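PDB 5T1J: T-box transcription factor TBX21 from Mus musculus, which binds specific DNA sequences through its T-box domain and directs naive T helper precursors into the Th1 lineage by activating and repressing genes. Local coordinates for residues L14-L18 with H167-F171; L54-Y60 with N104-M110. All coordinates share one frame; numbering follows the deposited sequence.

Contact 1. Residues L14-L18 with H167-F171; sequences LRVAL and HVFTF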
loop_
_atom_site.group_PDB
_atom_site.type_symbol
_atom_site.label_atom_id
_atom_site.label_comp_id
_atom_site.label_asym_id
_atom_site.label_seq_id
_atom_site.Cartn_x
_atom_site.Cartn_y
_atom_site.Cartn_z
ATOM N N LEU A 14 15.200 -13.450 -10.475
ATOM C CA LEU A 14 14.028 -13.558 -9.593
ATOM C C LEU A 14 14.304 -14.176 -8.215
ATOM O O LEU A 14 13.358 -14.587 -7.537
ATOM C CB LEU A 14 12.918 -14.410 -10.220
ATOM C CG LEU A 14 12.489 -14.415 -11.674
ATOM C CD1 LEU A 14 12.690 -15.850 -12.131
ATOM C CD2 LEU A 14 11.065 -13.999 -11.826
ATOM N N ARG A 15 15.559 -14.288 -7.794
ATOM C CA ARG A 15 15.834 -15.103 -6.609
ATOM C C ARG A 15 15.605 -14.376 -5.287
ATOM O O ARG A 15 16.375 -13.485 -4.926
ATOM C CB ARG A 15 17.271 -15.608 -6.626
ATOM C CG ARG A 15 17.601 -16.523 -7.767
ATOM C CD ARG A 15 18.990 -17.078 -7.582
ATOM N NE ARG A 15 19.499 -17.661 -8.815
ATOM C CZ ARG A 15 20.284 -18.733 -8.870
ATOM N NH1 ARG A 15 20.634 -19.379 -7.756
ATOM N NH2 ARG A 15 20.696 -19.177 -10.052
ATOM N N VAL A 16 14.567 -14.775 -4.556
ATOM C CA VAL A 16 14.349 -14.228 -3.224
ATOM C C VAL A 16 14.410 -15.317 -2.152
ATOM O O VAL A 16 13.497 -16.152 -1.963
ATOM C CB VAL A 16 13.025 -13.486 -3.118
ATOM C CG1 VAL A 16 12.760 -13.061 -1.680
ATOM C CG2 VAL A 16 13.023 -12.278 -4.061
ATOM N N ALA A 17 15.523 -15.293 -1.437
ATOM C CA ALA A 17 15.774 -16.253 -0.391
ATOM C C ALA A 17 15.270 -15.664 0.922
ATOM O O ALA A 17 14.904 -14.498 0.973
ATOM C CB ALA A 17 17.264 -16.583 -0.315
ATOM N N LEU A 18 15.208 -16.487 1.964
ATOM C CA LEU A 18 14.817 -16.019 3.288
ATOM C C LEU A 18 15.975 -16.048 4.281
ATOM O O LEU A 18 16.681 -17.058 4.400
ATOM C CB LEU A 18 13.663 -16.860 3.820
ATOM C CG LEU A 18 13.126 -16.572 5.226
ATOM C CD1 LEU A 18 12.671 -15.152 5.357
ATOM C CD2 LEU A 18 11.953 -17.494 5.539
ATOM N N HIS A 167 4.358 -9.640 -10.646
ATOM C CA HIS A 167 5.147 -10.505 -9.731
ATOM C C HIS A 167 4.873 -10.447 -8.219
ATOM O O HIS A 167 4.871 -9.375 -7.610
ATOM C CB HIS A 167 6.640 -10.287 -9.966
ATOM C CG HIS A 167 7.171 -11.125 -11.085
ATOM N ND1 HIS A 167 7.677 -12.390 -10.888
ATOM C CD2 HIS A 167 7.247 -10.893 -12.417
ATOM C CE1 HIS A 167 8.044 -12.903 -12.049
ATOM N NE2 HIS A 167 7.802 -12.011 -12.992
ATOM N N VAL A 168 4.696 -11.642 -7.641
ATOM C CA VAL A 168 4.312 -11.875 -6.237
ATOM C C VAL A 168 5.043 -13.084 -5.596
ATOM O O VAL A 168 5.102 -14.141 -6.208
ATOM C CB VAL A 168 2.789 -12.122 -6.144
ATOM C CG1 VAL A 168 2.398 -12.682 -4.765
ATOM C CG2 VAL A 168 2.013 -10.850 -6.474
ATOM N N PHE A 169 5.567 -12.965 -4.375
ATOM C CA PHE A 169 6.182 -14.134 -3.706
ATOM C C PHE A 169 5.506 -14.486 -2.364
ATOM O O PHE A 169 5.130 -13.590 -1.612
ATOM C CB PHE A 169 7.675 -13.907 -3.441
ATOM C CG PHE A 169 8.572 -14.237 -4.605
ATOM C CD1 PHE A 169 8.045 -14.561 -5.847
ATOM C CD2 PHE A 169 9.952 -14.256 -4.444
ATOM C CE1 PHE A 169 8.883 -14.859 -6.926
ATOM C CE2 PHE A 169 10.793 -14.561 -5.514
ATOM C CZ PHE A 169 10.257 -14.862 -6.755
ATOM N N THR A 170 5.372 -15.785 -2.064
ATOM C CA THR A 170 4.700 -16.268 -0.838
ATOM C C THR A 170 5.696 -17.102 -0.042
ATOM O O THR A 170 6.540 -17.743 -0.653
ATOM C CB THR A 170 3.475 -17.193 -1.130
ATOM O OG1 THR A 170 3.913 -18.406 -1.759
ATOM C CG2 THR A 170 2.432 -16.498 -2.009
ATOM N N PHE A 171 5.603 -17.112 1.294
ATOM C CA PHE A 171 6.377 -18.058 2.131
ATOM C C PHE A 171 5.423 -18.835 3.018
ATOM O O PHE A 171 4.667 -18.228 3.775
ATOM C CB PHE A 171 7.398 -17.355 3.024
ATOM C CG PHE A 171 8.680 -17.006 2.329
ATOM C CD1 PHE A 171 9.759 -16.551 3.054
ATOM C CD2 PHE A 171 8.808 -17.113 0.943
ATOM C CE1 PHE A 171 10.933 -16.205 2.402
ATOM C CE2 PHE A 171 9.990 -16.773 0.292
ATOM C CZ PHE A 171 11.053 -16.324 1.023
#

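Contact 2. Residues L54-Y60 with N104-M110; sequences LEPTSHY and NTGAHWM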
loop_
_atom_site.group_PDB
_atom_site.type_symbol
_atom_site.label_atom_id
_atom_site.label_comp_id
_atom_site.label_asym_id
_atom_site.label_seq_id
_atom_site.Cartn_x
_atom_site.Cartn_y
_atom_site.Cartn_z
ATOM N N LEU A 54 17.660 -9.086 -10.060
ATOM C CA LEU A 54 17.197 -7.788 -10.515
ATOM C C LEU A 54 18.363 -7.000 -11.178
ATOM O O LEU A 54 19.537 -7.357 -10.998
ATOM C CB LEU A 54 16.531 -7.074 -9.323
ATOM C CG LEU A 54 17.343 -6.783 -8.059
ATOM C CD1 LEU A 54 18.247 -5.598 -8.390
ATOM C CD2 LEU A 54 16.494 -6.516 -6.809
ATOM N N GLU A 55 18.044 -5.943 -11.934
ATOM C CA GLU A 55 19.064 -5.066 -12.554
ATOM C C GLU A 55 19.272 -3.738 -11.803
ATOM O O GLU A 55 18.313 -3.123 -11.341
ATOM C CB GLU A 55 18.732 -4.812 -14.036
ATOM C CG GLU A 55 17.308 -5.147 -14.452
ATOM C CD GLU A 55 17.200 -5.434 -15.941
ATOM O OE1 GLU A 55 18.241 -5.419 -16.639
ATOM O OE2 GLU A 55 16.072 -5.695 -16.410
ATOM N N PRO A 56 20.538 -3.284 -11.713
ATOM C CA PRO A 56 20.994 -2.235 -10.787
ATOM C C PRO A 56 20.361 -0.872 -10.987
ATOM O O PRO A 56 19.954 -0.246 -10.010
ATOM C CB PRO A 56 22.499 -2.131 -11.077
ATOM C CG PRO A 56 22.853 -3.352 -11.836
ATOM C CD PRO A 56 21.629 -3.724 -12.602
ATOM N N THR A 57 20.284 -0.423 -12.236
ATOM C CA THR A 57 19.811 0.921 -12.540
ATOM C C THR A 57 18.358 0.918 -13.016
ATOM O O THR A 57 17.822 1.952 -13.413
ATOM C CB THR A 57 20.710 1.565 -13.592
ATOM O OG1 THR A 57 20.665 0.792 -14.796
ATOM C CG2 THR A 57 22.134 1.694 -13.069
ATOM N N SER A 58 17.742 -0.262 -12.987
ATOM C CA SER A 58 16.291 -0.392 -12.922
ATOM C C SER A 58 15.874 -0.144 -11.468
ATOM O O SER A 58 16.725 -0.129 -10.585
ATOM C CB SER A 58 15.846 -1.776 -13.403
ATOM O OG SER A 58 16.524 -2.132 -14.596
ATOM N N HIS A 59 14.589 0.059 -11.198
ATOM C CA HIS A 59 14.150 0.085 -9.803
ATOM C C HIS A 59 12.737 -0.472 -9.607
ATOM O O HIS A 59 11.966 -0.589 -10.564
ATOM C CB HIS A 59 14.243 1.501 -9.216
ATOM C CG HIS A 59 13.685 2.581 -10.097
ATOM N ND1 HIS A 59 14.470 3.588 -10.613
ATOM C CD2 HIS A 59 12.426 2.818 -10.537
ATOM C CE1 HIS A 59 13.720 4.398 -11.339
ATOM N NE2 HIS A 59 12.477 3.955 -11.309
ATOM N N TYR A 60 12.408 -0.821 -8.357
ATOM C CA TYR A 60 11.293 -1.747 -8.100
ATOM C C TYR A 60 10.477 -1.459 -6.814
ATOM O O TYR A 60 10.981 -0.831 -5.877
ATOM C CB TYR A 60 11.845 -3.166 -8.022
ATOM C CG TYR A 60 12.952 -3.555 -9.006
ATOM C CD1 TYR A 60 12.675 -4.304 -10.136
ATOM C CD2 TYR A 60 14.283 -3.245 -8.752
ATOM C CE1 TYR A 60 13.670 -4.700 -11.003
ATOM C CE2 TYR A 60 15.287 -3.631 -9.625
ATOM C CZ TYR A 60 14.973 -4.360 -10.747
ATOM O OH TYR A 60 15.974 -4.745 -11.611
ATOM N N ASN A 104 13.004 2.114 -4.639
ATOM C CA ASN A 104 14.420 2.432 -4.589
ATOM C C ASN A 104 15.181 1.523 -5.565
ATOM O O ASN A 104 14.672 0.467 -5.953
ATOM C CB ASN A 104 14.915 2.243 -3.144
ATOM C CG ASN A 104 16.264 2.827 -2.914
ATOM O OD1 ASN A 104 17.131 2.752 -3.776
ATOM N ND2 ASN A 104 16.473 3.395 -1.724
ATOM N N THR A 105 16.401 1.916 -5.931
ATOM C CA THR A 105 17.144 1.253 -7.013
ATOM C C THR A 105 17.326 -0.241 -6.764
ATOM O O THR A 105 17.352 -0.691 -5.618
ATOM C CB THR A 105 18.530 1.897 -7.261
ATOM O OG1 THR A 105 19.088 1.355 -8.463
ATOM C CG2 THR A 105 19.485 1.624 -6.126
ATOM N N GLY A 106 17.410 -1.006 -7.845
ATOM C CA GLY A 106 17.655 -2.426 -7.739
ATOM C C GLY A 106 18.856 -2.728 -6.881
ATOM O O GLY A 106 18.802 -3.596 -6.011
ATOM N N ALA A 107 19.932 -1.981 -7.092
ATOM C CA ALA A 107 21.128 -2.180 -6.294
ATOM C C ALA A 107 20.818 -1.956 -4.817
ATOM O O ALA A 107 21.316 -2.695 -3.961
ATOM C CB ALA A 107 22.229 -1.254 -6.749
ATOM N N HIS A 108 19.971 -0.971 -4.517
ATOM C CA HIS A 108 19.578 -0.726 -3.130
ATOM C C HIS A 108 18.800 -1.882 -2.525
ATOM O O HIS A 108 18.854 -2.118 -1.316
ATOM C CB HIS A 108 18.766 0.549 -3.007
ATOM C CG HIS A 108 18.367 0.895 -1.607
ATOM N ND1 HIS A 108 19.070 1.795 -0.837
ATOM C CD2 HIS A 108 17.300 0.517 -0.862
ATOM C CE1 HIS A 108 18.476 1.927 0.336
ATOM N NE2 HIS A 108 17.398 1.165 0.345
ATOM N N TRP A 109 18.080 -2.629 -3.340
ATOM C CA TRP A 109 17.500 -3.821 -2.771
ATOM C C TRP A 109 18.619 -4.813 -2.501
ATOM O O TRP A 109 18.813 -5.215 -1.360
ATOM C CB TRP A 109 16.404 -4.387 -3.660
ATOM C CG TRP A 109 15.171 -3.522 -3.657
ATOM C CD1 TRP A 109 14.382 -3.235 -4.724
ATOM C CD2 TRP A 109 14.606 -2.805 -2.538
ATOM N NE1 TRP A 109 13.347 -2.412 -4.343
ATOM C CE2 TRP A 109 13.465 -2.132 -3.007
ATOM C CE3 TRP A 109 14.946 -2.679 -1.185
ATOM C CZ2 TRP A 109 12.670 -1.342 -2.179
ATOM C CZ3 TRP A 109 14.158 -1.901 -0.366
ATOM C CH2 TRP A 109 13.033 -1.243 -0.863
ATOM N N MET A 110 19.365 -5.185 -3.536
ATOM C CA MET A 110 20.452 -6.138 -3.374
ATOM C C MET A 110 21.544 -5.720 -2.367
ATOM O O MET A 110 22.214 -6.610 -1.802
ATOM C CB MET A 110 21.057 -6.408 -4.738
ATOM C CG MET A 110 20.016 -6.862 -5.710
ATOM S SD MET A 110 20.748 -7.423 -7.233
ATOM C CE MET A 110 21.797 -6.025 -7.654
#

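Contact 1. Residues L14-L18 with H167-F171
Phe169 turns its edge to segment 14-18, and Phe171 turns its edge to Val16 O and Leu18 CD1. At the rim of Phe169, close to its plane, lie the backbone O of Leu14, the backbone N of Val16 and the Val16 side chain, whose CB stands 3.4 Å from Phe169 CD2. Leu14 O is 3.2 Å from Phe169 CZ, an approach that would suit the slightly positive ring hydrogens; Val16 O stays farther off, 3.9 Å from Phe171 CZ. Leu14 crosses His167 at about a right angle, its CD2 nearest the imidazole at CE1. In both phenylalanines the bond from CA to CB already aims at segment 14-18, and chi1 (-85° in Phe169, -82° in Phe171) keeps CG beside the backbone N, from where the ring rim reaches across. Val16 suits its place because branching at CB sets CB and CG2 side by side against the ring rim, CG2 3.5 Å from Phe169 CE2. The longer Leu18 crosses Phe171 obliquely, with CD2 3.4 Å from Phe171 CD1.

The segments run in nearly the same direction, 22° apart, with the CA atoms of Val16 and Phe169 8.2 Å apart. At that separation the strands do not pair; the side chains of 167-171 fill the gap between two sheets of the immunoglobulin-like T-box sandwich. Strand 16-18 edges a three-stranded sheet beside strand 48-51, whose Phe49 also meets the Phe171 ring; strand 168-170 pairs with strand 142-151 in the larger sheet.

Contact 2. Residues L54-Y60 with N104-M110
Segments 54-60 and 104-110 pair as antiparallel strands for two residues, His59 with Thr105 non-hydrogen-bonded and Tyr60 with Asn104 hydrogen-bonded, before the second turns into a helix. Gly106 N, in the first helical turn, gives a nearly straight bond of 3.0 Å to Ser58 O (N-H...O 165°). Glycine fits here because its bare CA lets the Tyr60 ring come in edge-on, with Tyr60 CE2 3.3 Å from Gly106 CA.

Such a strand-to-helix corner, with Thr105 at the N-cap position, is clasped by the type I turn Glu55-Ser58 at this end of the T-box sandwich; Ala107 N may add a weak bond to Pro56 O, whose position is less certain. Trp109 combines a broad apolar ring with one N-H: NE1 donates to Tyr60 O at 3.2 Å, with the oxygen in the indole plane but the donor 58° out of the carbonyl plane. Leu54 and Met110 lie antiparallel, side chain beside side chain, Met110 CG lying 3.6 Å from Leu54 CG. The flexible thioether bends at chi3 (-52°), bringing CE back beside Leu54 CD1 at 3.7 Å. His59 packs against Ser90 of the second subunit.

How the contacts relate
Contact 1 and contact 2 both lie to one side of the chain's middle, their own centres 15 Å apart. They do not touch, although their nearest atoms, on Leu14 and Leu54, are only about 5 Å apart. In sequence, residues 54-110, which span contact 2, fall between the two segments of contact 1. Both reach the six-stranded sheet: strand 142-151 pairs with strand 168-170 of contact 1 and with strand 59-70 of contact 2. Contact 1 packs a second sheet against it, whereas contact 2 joins a turn and helix to the ends of its strands. Neither meets the DNA, whose nearest atoms are about 16 Å from contact 1 and 18 Å from contact 2.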